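Local structure of reducing end xylose-releasing exo-oligoxylanase (Paenibacillus barengoltzii G22, 5YXT) at residues Leu271-Phe276 with Trp281-Val286; Asp300-Thr305 with Pro310-Ala315. The protein probably hydrolyses xylo-oligosaccharides from their reducing end, releasing xylose one unit at a time, as a family 8 glycoside hydrolase. All coordinates share one frame; numbering follows the deposited sequence.

Interaction 1: Leu271-Phe276 with Trp281-Val286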
ATOM      1  N   LEU C 271       2.472   2.799 -22.200  1.00 12.55           N
ATOM      2  CA  LEU C 271       3.328   3.324 -23.267  1.00 14.77           C
ATOM      3  C   LEU C 271       2.900   4.724 -23.682  1.00 16.17           C
ATOM      4  O   LEU C 271       3.755   5.591 -23.902  1.00 16.64           O
ATOM      5  CB  LEU C 271       3.352   2.394 -24.479  1.00 14.90           C
ATOM      6  CG  LEU C 271       4.462   2.721 -25.490  1.00 14.17           C
ATOM      7  CD1 LEU C 271       5.829   2.649 -24.838  1.00 15.79           C
ATOM      8  CD2 LEU C 271       4.424   1.839 -26.736  1.00 15.75           C
ATOM      9  N   ASP C 272       1.589   4.973 -23.776  1.00 13.45           N
ATOM     10  CA  ASP C 272       1.126   6.328 -24.068  1.00 14.08           C
ATOM     11  C   ASP C 272       1.587   7.306 -22.998  1.00 15.82           C
ATOM     12  O   ASP C 272       2.045   8.412 -23.314  1.00 15.31           O
ATOM     13  CB  ASP C 272      -0.397   6.361 -24.188  1.00 13.85           C
ATOM     14  CG  ASP C 272      -0.922   7.719 -24.651  1.00 16.22           C
ATOM     15  OD1 ASP C 272      -0.287   8.364 -25.514  1.00 16.38           O
ATOM     16  OD2 ASP C 272      -1.971   8.155 -24.143  1.00 21.28           O
ATOM     17  N   TRP C 273       1.469   6.918 -21.724  1.00 14.63           N
ATOM     18  CA  TRP C 273       1.892   7.817 -20.662  1.00 16.08           C
ATOM     19  C   TRP C 273       3.381   8.111 -20.770  1.00 16.36           C
ATOM     20  O   TRP C 273       3.802   9.270 -20.666  1.00 14.90           O
ATOM     21  CB  TRP C 273       1.568   7.260 -19.279  1.00 15.70           C
ATOM     22  CG  TRP C 273       2.014   8.261 -18.249  1.00 16.85           C
ATOM     23  CD1 TRP C 273       3.159   8.224 -17.499  1.00 21.38           C
ATOM     24  CD2 TRP C 273       1.366   9.494 -17.927  1.00 20.06           C
ATOM     25  NE1 TRP C 273       3.245   9.349 -16.708  1.00 18.78           N
ATOM     26  CE2 TRP C 273       2.159  10.145 -16.955  1.00 22.46           C
ATOM     27  CE3 TRP C 273       0.189  10.110 -18.357  1.00 19.33           C
ATOM     28  CZ2 TRP C 273       1.806  11.377 -16.409  1.00 22.62           C
ATOM     29  CZ3 TRP C 273      -0.159  11.341 -17.811  1.00 20.42           C
ATOM     30  CH2 TRP C 273       0.647  11.956 -16.847  1.00 21.65           C
ATOM     31  N   GLU C 274       4.200   7.077 -20.989  1.00 13.60           N
ATOM     32  CA  GLU C 274       5.634   7.315 -21.115  1.00 18.27           C
ATOM     33  C   GLU C 274       5.950   8.195 -22.320  1.00 16.75           C
ATOM     34  O   GLU C 274       6.799   9.085 -22.228  1.00 14.76           O
ATOM     35  CB  GLU C 274       6.408   5.992 -21.202  1.00 16.58           C
ATOM     36  CG  GLU C 274       7.867   6.120 -21.698  1.00 14.33           C
ATOM     37  CD  GLU C 274       8.827   6.800 -20.698  1.00 21.84           C
ATOM     38  OE1 GLU C 274       8.378   7.433 -19.712  1.00 18.72           O
ATOM     39  OE2 GLU C 274      10.061   6.709 -20.912  1.00 24.50           O
ATOM     40  N   TRP C 275       5.274   7.974 -23.453  1.00 12.88           N
ATOM     41  CA  TRP C 275       5.618   8.706 -24.673  1.00 14.84           C
ATOM     42  C   TRP C 275       5.056  10.117 -24.690  1.00 16.23           C
ATOM     43  O   TRP C 275       5.684  11.015 -25.264  1.00 17.54           O
ATOM     44  CB  TRP C 275       5.107   7.984 -25.923  1.00 14.94           C
ATOM     45  CG  TRP C 275       5.972   6.851 -26.400  1.00 12.94           C
ATOM     46  CD1 TRP C 275       7.060   6.323 -25.770  1.00 15.17           C
ATOM     47  CD2 TRP C 275       5.798   6.104 -27.602  1.00 11.61           C
ATOM     48  NE1 TRP C 275       7.574   5.289 -26.510  1.00 14.75           N
ATOM     49  CE2 TRP C 275       6.810   5.132 -27.639  1.00 16.02           C
ATOM     50  CE3 TRP C 275       4.870   6.155 -28.648  1.00 13.19           C
ATOM     51  CZ2 TRP C 275       6.929   4.223 -28.689  1.00 16.81           C
ATOM     52  CZ3 TRP C 275       4.990   5.257 -29.689  1.00 16.78           C
ATOM     53  CH2 TRP C 275       6.010   4.307 -29.706  1.00 14.88           C
ATOM     54  N   PHE C 276       3.882  10.334 -24.102  1.00 16.08           N
ATOM     55  CA  PHE C 276       3.195  11.609 -24.252  1.00 14.71           C
ATOM     56  C   PHE C 276       2.702  12.215 -22.954  1.00 16.49           C
ATOM     57  O   PHE C 276       2.456  13.424 -22.933  1.00 15.81           O
ATOM     58  CB  PHE C 276       2.020  11.468 -25.236  1.00 15.21           C
ATOM     59  CG  PHE C 276       2.476  11.326 -26.655  1.00 15.69           C
ATOM     60  CD1 PHE C 276       2.847  12.447 -27.389  1.00 19.34           C
ATOM     61  CD2 PHE C 276       2.612  10.083 -27.227  1.00 15.13           C
ATOM     62  CE1 PHE C 276       3.308  12.327 -28.683  1.00 17.10           C
ATOM     63  CE2 PHE C 276       3.068   9.951 -28.529  1.00 15.53           C
ATOM     64  CZ  PHE C 276       3.416  11.069 -29.251  1.00 17.56           C
ATOM     65  N   TRP C 281      -5.566  10.541 -16.152  1.00 18.15           N
ATOM     66  CA  TRP C 281      -6.478   9.442 -15.861  1.00 18.15           C
ATOM     67  C   TRP C 281      -5.820   8.091 -16.089  1.00 17.59           C
ATOM     68  O   TRP C 281      -6.131   7.128 -15.383  1.00 16.01           O
ATOM     69  CB  TRP C 281      -7.731   9.571 -16.724  1.00 17.86           C
ATOM     70  CG  TRP C 281      -8.641   8.391 -16.642  1.00 20.04           C
ATOM     71  CD1 TRP C 281      -9.677   8.211 -15.768  1.00 24.32           C
ATOM     72  CD2 TRP C 281      -8.610   7.227 -17.473  1.00 19.21           C
ATOM     73  NE1 TRP C 281     -10.278   6.997 -15.993  1.00 21.97           N
ATOM     74  CE2 TRP C 281      -9.646   6.375 -17.039  1.00 19.73           C
ATOM     75  CE3 TRP C 281      -7.795   6.816 -18.531  1.00 20.65           C
ATOM     76  CZ2 TRP C 281      -9.902   5.140 -17.636  1.00 20.58           C
ATOM     77  CZ3 TRP C 281      -8.050   5.582 -19.129  1.00 20.76           C
ATOM     78  CH2 TRP C 281      -9.095   4.758 -18.672  1.00 19.27           C
ATOM     79  N   GLN C 282      -4.911   8.003 -17.065  1.00 15.43           N
ATOM     80  CA  GLN C 282      -4.241   6.734 -17.342  1.00 17.74           C
ATOM     81  C   GLN C 282      -3.542   6.178 -16.103  1.00 18.75           C
ATOM     82  O   GLN C 282      -3.550   4.963 -15.879  1.00 19.68           O
ATOM     83  CB  GLN C 282      -3.250   6.907 -18.498  1.00 13.23           C
ATOM     84  CG  GLN C 282      -3.941   7.344 -19.786  1.00 18.67           C
ATOM     85  CD  GLN C 282      -2.981   7.574 -20.928  1.00 20.98           C
ATOM     86  OE1 GLN C 282      -1.779   7.749 -20.724  1.00 20.14           O
ATOM     87  NE2 GLN C 282      -3.510   7.573 -22.147  1.00 20.56           N
ATOM     88  N   ARG C 283      -2.927   7.042 -15.288  1.00 17.27           N
ATOM     89  CA  ARG C 283      -2.281   6.554 -14.067  1.00 17.61           C
ATOM     90  C   ARG C 283      -3.298   5.971 -13.095  1.00 19.41           C
ATOM     91  O   ARG C 283      -3.040   4.938 -12.467  1.00 18.48           O
ATOM     92  CB  ARG C 283      -1.468   7.680 -13.415  1.00 21.02           C
ATOM     93  CG  ARG C 283      -0.781   8.514 -14.471  1.00 22.37           C
ATOM     94  CD  ARG C 283       0.292   9.473 -13.944  1.00 27.27           C
ATOM     95  NE  ARG C 283       1.157   8.886 -12.933  1.00 28.89           N
ATOM     96  CZ  ARG C 283       2.261   8.236 -13.229  1.00 32.68           C
ATOM     97  NH1 ARG C 283       2.551   8.118 -14.496  1.00 45.12           N
ATOM     98  NH2 ARG C 283       3.059   7.737 -12.293  1.00 37.04           N
ATOM     99  N   GLU C 284      -4.467   6.600 -12.984  1.00 18.85           N
ATOM    100  CA  GLU C 284      -5.507   6.052 -12.124  1.00 22.28           C
ATOM    101  C   GLU C 284      -6.002   4.703 -12.642  1.00 19.91           C
ATOM    102  O   GLU C 284      -6.210   3.771 -11.855  1.00 16.54           O
ATOM    103  CB  GLU C 284      -6.665   7.039 -12.005  1.00 24.16           C
ATOM    104  CG  GLU C 284      -6.418   8.148 -11.000  1.00 33.69           C
ATOM    105  CD  GLU C 284      -7.530   8.249  -9.972  1.00 47.21           C
ATOM    106  OE1 GLU C 284      -7.805   7.230  -9.293  1.00 44.17           O
ATOM    107  OE2 GLU C 284      -8.123   9.343  -9.840  1.00 54.73           O
ATOM    108  N   ALA C 285      -6.176   4.574 -13.963  1.00 16.64           N
ATOM    109  CA  ALA C 285      -6.663   3.315 -14.519  1.00 16.98           C
ATOM    110  C   ALA C 285      -5.648   2.192 -14.324  1.00 16.40           C
ATOM    111  O   ALA C 285      -6.020   1.069 -13.968  1.00 14.70           O
ATOM    112  CB  ALA C 285      -7.000   3.486 -16.005  1.00 18.04           C
ATOM    113  N   VAL C 286      -4.361   2.468 -14.561  1.00 18.03           N
ATOM    114  CA  VAL C 286      -3.349   1.437 -14.343  1.00 15.03           C
ATOM    115  C   VAL C 286      -3.287   1.076 -12.865  1.00 16.55           C
ATOM    116  O   VAL C 286      -3.134  -0.098 -12.498  1.00 16.33           O
ATOM    117  CB  VAL C 286      -1.984   1.899 -14.885  1.00 18.18           C
ATOM    118  CG1 VAL C 286      -0.873   1.024 -14.351  1.00 17.62           C
ATOM    119  CG2 VAL C 286      -1.986   1.876 -16.425  1.00 14.43           C
TER
HETATM  120  O   HOH W   1      -0.575   9.677 -22.289  1.00 18.93           O
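The indole of W273 takes the aliphatic part of R283 over one face and the amide oxygen of Q282 at its edge, in the ring plane. This is the packing of an alpha-helical hairpin: helices 263-276 and 281-294 follow each other through a short turn and run back antiparallel, their segments at 149° and 10.3 Å between axes, within the mainly helical fold of family 8, an (alpha/alpha)6 barrel. R283 crosses the indole at about a right angle, and its CD lies 3.7 Å from the centroid of the W273 six-membered ring, a CH-pi contact. Farther out the guanidinium sits off-centre by the five-membered ring, where a cation-pi contact is possible, but NH1 of R283 comes too close to NE1 of W273, both donors, so its exact placement is doubtful. That indole nitrogen is bonded instead to the backbone oxygen of E3, and with CG anti to the backbone N (chi1 -179°), the ring is placed beside R283 and Q282 of helix 281-294. With an alanine here, R283 would probably lose the surface that its CD lies on and be freer to turn, and the carbonyl of E3 would be left without its indole donor.

Beside the ring, the extended Q282 side chain meets D272 at about a right angle, amide and carboxylate planes steeply inclined. Q282 NE2 gives an almost straight bond (172°) to the anti lone pair of D272 OD2, 2.6 Å away, with that oxygen lying in the amide plane. R225 of helix 214-231 forms a salt bridge with the same carboxylate oxygen, tying a third helix to the pair. A water closes the arrangement, donating to Q282 OE1 at 2.8 Å and, weakly, to D272 OD2 at 2.8 Å.

Interaction 2: Asp300-Thr305 with Pro310-Ala315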
ATOM      1  N   ASP C 300      -3.232 -19.104 -11.443  1.00 26.97           N
ATOM      2  CA  ASP C 300      -4.676 -19.219 -11.299  1.00 23.33           C
ATOM      3  C   ASP C 300      -5.448 -18.116 -12.020  1.00 23.86           C
ATOM      4  O   ASP C 300      -6.656 -17.984 -11.788  1.00 20.55           O
ATOM      5  CB  ASP C 300      -5.053 -19.226  -9.815  1.00 24.08           C
ATOM      6  N   TYR C 301      -4.801 -17.320 -12.876  1.00 21.51           N
ATOM      7  CA  TYR C 301      -5.533 -16.304 -13.627  1.00 21.09           C
ATOM      8  C   TYR C 301      -6.683 -16.942 -14.398  1.00 19.27           C
ATOM      9  O   TYR C 301      -6.548 -18.036 -14.952  1.00 18.19           O
ATOM     10  CB  TYR C 301      -4.621 -15.590 -14.625  1.00 18.02           C
ATOM     11  CG  TYR C 301      -3.586 -14.637 -14.064  1.00 21.02           C
ATOM     12  CD1 TYR C 301      -3.699 -14.092 -12.786  1.00 20.52           C
ATOM     13  CD2 TYR C 301      -2.487 -14.273 -14.838  1.00 22.18           C
ATOM     14  CE1 TYR C 301      -2.740 -13.209 -12.301  1.00 22.28           C
ATOM     15  CE2 TYR C 301      -1.530 -13.405 -14.363  1.00 21.85           C
ATOM     16  CZ  TYR C 301      -1.656 -12.874 -13.101  1.00 21.22           C
ATOM     17  OH  TYR C 301      -0.686 -12.012 -12.650  1.00 24.11           O
ATOM     18  N   ARG C 302      -7.804 -16.238 -14.457  1.00 18.43           N
ATOM     19  CA  ARG C 302      -9.004 -16.695 -15.137  1.00 17.61           C
ATOM     20  C   ARG C 302      -9.440 -15.677 -16.182  1.00 18.37           C
ATOM     21  O   ARG C 302      -8.899 -14.574 -16.286  1.00 16.05           O
ATOM     22  CB  ARG C 302     -10.160 -16.892 -14.147  1.00 20.03           C
ATOM     23  CG  ARG C 302      -9.812 -17.698 -12.909  1.00 24.05           C
ATOM     24  CD  ARG C 302      -9.687 -19.177 -13.227  1.00 20.18           C
ATOM     25  NE  ARG C 302      -9.561 -19.992 -12.021  1.00 25.98           N
ATOM     26  CZ  ARG C 302     -10.581 -20.335 -11.228  1.00 29.67           C
ATOM     27  NH1 ARG C 302     -11.818 -19.931 -11.499  1.00 25.91           N
ATOM     28  NH2 ARG C 302     -10.361 -21.086 -10.154  1.00 28.69           N
ATOM     29  N   ARG C 303     -10.459 -16.049 -16.948  1.00 16.55           N
ATOM     30  CA  ARG C 303     -11.318 -15.034 -17.543  1.00 17.35           C
ATOM     31  C   ARG C 303     -12.108 -14.353 -16.426  1.00 18.64           C
ATOM     32  O   ARG C 303     -12.560 -15.005 -15.484  1.00 18.83           O
ATOM     33  CB  ARG C 303     -12.267 -15.667 -18.566  1.00 18.05           C
ATOM     34  CG  ARG C 303     -13.071 -14.660 -19.397  1.00 17.13           C
ATOM     35  CD  ARG C 303     -14.167 -15.353 -20.224  1.00 20.85           C
ATOM     36  NE  ARG C 303     -13.662 -16.410 -21.100  1.00 20.53           N
ATOM     37  CZ  ARG C 303     -13.375 -16.240 -22.390  1.00 23.06           C
ATOM     38  NH1 ARG C 303     -13.525 -15.051 -22.963  1.00 22.85           N
ATOM     39  NH2 ARG C 303     -12.928 -17.259 -23.109  1.00 24.32           N
ATOM     40  N   TYR C 304     -12.260 -13.034 -16.519  1.00 15.77           N
ATOM     41  CA  TYR C 304     -13.048 -12.273 -15.558  1.00 15.67           C
ATOM     42  C   TYR C 304     -14.041 -11.398 -16.304  1.00 18.01           C
ATOM     43  O   TYR C 304     -13.749 -10.930 -17.404  1.00 17.73           O
ATOM     44  CB  TYR C 304     -12.152 -11.353 -14.673  1.00 18.67           C
ATOM     45  CG  TYR C 304     -10.982 -12.054 -14.030  1.00 19.07           C
ATOM     46  CD1 TYR C 304     -11.128 -12.730 -12.826  1.00 20.63           C
ATOM     47  CD2 TYR C 304      -9.729 -12.036 -14.621  1.00 17.68           C
ATOM     48  CE1 TYR C 304     -10.063 -13.382 -12.237  1.00 21.28           C
ATOM     49  CE2 TYR C 304      -8.658 -12.683 -14.035  1.00 20.37           C
ATOM     50  CZ  TYR C 304      -8.832 -13.360 -12.851  1.00 20.80           C
ATOM     51  OH  TYR C 304      -7.766 -14.006 -12.280  1.00 22.89           O
ATOM     52  N   THR C 305     -15.205 -11.146 -15.701  1.00 17.22           N
ATOM     53  CA  THR C 305     -16.004 -10.031 -16.197  1.00 16.12           C
ATOM     54  C   THR C 305     -15.277  -8.724 -15.892  1.00 17.99           C
ATOM     55  O   THR C 305     -14.388  -8.666 -15.043  1.00 19.01           O
ATOM     56  CB  THR C 305     -17.399  -9.994 -15.562  1.00 20.71           C
ATOM     57  OG1 THR C 305     -17.283  -9.625 -14.185  1.00 20.02           O
ATOM     58  CG2 THR C 305     -18.093 -11.347 -15.670  1.00 19.59           C
ATOM     59  N   PRO C 310     -14.824 -13.902 -11.482  1.00 21.49           N
ATOM     60  CA  PRO C 310     -14.057 -14.918 -12.203  1.00 21.75           C
ATOM     61  C   PRO C 310     -14.965 -15.941 -12.864  1.00 24.96           C
ATOM     62  O   PRO C 310     -16.014 -16.308 -12.335  1.00 23.31           O
ATOM     63  CB  PRO C 310     -13.218 -15.566 -11.098  1.00 26.74           C
ATOM     64  CG  PRO C 310     -14.112 -15.468  -9.880  1.00 24.37           C
ATOM     65  CD  PRO C 310     -14.916 -14.192 -10.039  1.00 24.80           C
ATOM     66  N   PHE C 311     -14.553 -16.387 -14.040  1.00 19.96           N
ATOM     67  CA  PHE C 311     -15.106 -17.584 -14.643  1.00 22.41           C
ATOM     68  C   PHE C 311     -14.325 -18.799 -14.157  1.00 24.47           C
ATOM     69  O   PHE C 311     -13.272 -18.683 -13.527  1.00 22.74           O
ATOM     70  CB  PHE C 311     -15.041 -17.507 -16.169  1.00 21.97           C
ATOM     71  CG  PHE C 311     -15.964 -16.495 -16.773  1.00 21.68           C
ATOM     72  CD1 PHE C 311     -15.646 -15.144 -16.750  1.00 20.06           C
ATOM     73  CD2 PHE C 311     -17.138 -16.894 -17.382  1.00 24.40           C
ATOM     74  CE1 PHE C 311     -16.497 -14.202 -17.321  1.00 20.42           C
ATOM     75  CE2 PHE C 311     -17.995 -15.962 -17.945  1.00 27.51           C
ATOM     76  CZ  PHE C 311     -17.670 -14.613 -17.920  1.00 25.21           C
ATOM     77  N   GLU C 312     -14.838 -19.985 -14.493  1.00 22.93           N
ATOM     78  CA  GLU C 312     -14.052 -21.192 -14.268  1.00 26.51           C
ATOM     79  C   GLU C 312     -12.855 -21.252 -15.208  1.00 23.19           C
ATOM     80  O   GLU C 312     -11.768 -21.697 -14.815  1.00 25.10           O
ATOM     81  CB  GLU C 312     -14.927 -22.437 -14.438  1.00 31.01           C
ATOM     82  CG  GLU C 312     -15.295 -23.076 -13.127  1.00 36.43           C
ATOM     83  CD  GLU C 312     -14.088 -23.273 -12.219  1.00 39.88           C
ATOM     84  OE1 GLU C 312     -12.990 -23.601 -12.717  1.00 42.56           O
ATOM     85  OE2 GLU C 312     -14.236 -23.081 -10.994  1.00 46.92           O
ATOM     86  N   GLU C 313     -13.032 -20.773 -16.430  1.00 22.28           N
ATOM     87  CA  GLU C 313     -12.035 -20.926 -17.480  1.00 22.73           C
ATOM     88  C   GLU C 313     -10.743 -20.194 -17.121  1.00 22.14           C
ATOM     89  O   GLU C 313     -10.784 -19.011 -16.763  1.00 22.28           O
ATOM     90  CB  GLU C 313     -12.607 -20.396 -18.793  1.00 25.20           C
ATOM     91  CG  GLU C 313     -11.676 -20.452 -19.996  1.00 24.06           C
ATOM     92  CD  GLU C 313     -12.324 -19.829 -21.228  1.00 28.59           C
ATOM     93  OE1 GLU C 313     -13.395 -19.198 -21.076  1.00 29.60           O
ATOM     94  OE2 GLU C 313     -11.765 -19.958 -22.340  1.00 32.19           O
ATOM     95  N   PRO C 314      -9.595 -20.856 -17.182  1.00 20.96           N
ATOM     96  CA  PRO C 314      -8.332 -20.173 -16.897  1.00 22.78           C
ATOM     97  C   PRO C 314      -7.927 -19.262 -18.045  1.00 20.72           C
ATOM     98  O   PRO C 314      -8.369 -19.417 -19.185  1.00 18.07           O
ATOM     99  CB  PRO C 314      -7.332 -21.327 -16.735  1.00 25.65           C
ATOM    100  CG  PRO C 314      -8.168 -22.560 -16.581  1.00 26.99           C
ATOM    101  CD  PRO C 314      -9.407 -22.303 -17.357  1.00 24.55           C
ATOM    102  N   ALA C 315      -7.067 -18.300 -17.722  1.00 20.62           N
ATOM    103  CA  ALA C 315      -6.436 -17.470 -18.740  1.00 19.73           C
ATOM    104  C   ALA C 315      -5.655 -18.342 -19.716  1.00 20.46           C
ATOM    105  O   ALA C 315      -4.894 -19.222 -19.301  1.00 18.60           O
ATOM    106  CB  ALA C 315      -5.500 -16.450 -18.077  1.00 18.14           C
TER
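R303 runs across the F311 ring and finishes on the carboxylate of E313. Its CB lies 3.9 Å from CD1 of F311, and its CG, carried there anti to the backbone N (chi1 -171°), is 3.7 Å from that same CD1. CD then settles over the ring face, 3.9 Å from the F311 centroid, as a CH-pi contact. A bend at chi3 (-56°) takes the chain off the phenyl to E313, and the guanidinium stands steeply to the ring instead of lying flat on it. There NE and NH2 grip side-on: NE donates to E313 OE1 at 2.8 Å, while NH2 reaches OE1 and also OE2. OE1 takes both nitrogens from the same face of its carboxylate plane, an oblique rather than flat salt bridge. F259 adds a cation-pi contact to this arginine.

The backbone of R303 is held as well. Its O accepts from F311 N at 2.8 Å, almost straight, and lies at the edge of the F311 ring, whereas its N donates to E313 O at 3.0 Å. F311 is further met edge-to-face by H257 and touched by T305 CG2.

R302 departs in another direction: its NH1, with the acceptor close to the guanidinium plane, donates to F311 O at 2.8 Å, while NH2 bonds the backbone oxygen of A148 of the third subunit. Farther along, A315 N closes on Y301 O at 2.8 Å.

Y304 with P310 and R302 with P314 are antiparallel non-hydrogen-bonded pairs, yet the register slips by two residues between them as the chain turns a corner at E312 and E313. Two strands joined by a short loop, interrupted in this way, make a small surface beta hairpin with a beta bulge.

How the interactions relate
Both segments of interaction 1 precede those of interaction 2 in the sequence, and helix 281-294, which supplies the second half of interaction 1, leads on to strand 302-304 of interaction 2. Their centres are 26 Å apart and their nearest atoms about 12 Å, so they do not touch. Interaction 1 is buried, its centre about 15 Å from the centre of the chain, and joins two successive helices of the helical body; interaction 2 lies on the surface, its centre about 23 Å from it, as a hairpin attached to that body. Interaction 1 meets the second subunit and interaction 2 the third, so this part of the sequence reaches two other copies in the four-chain assembly.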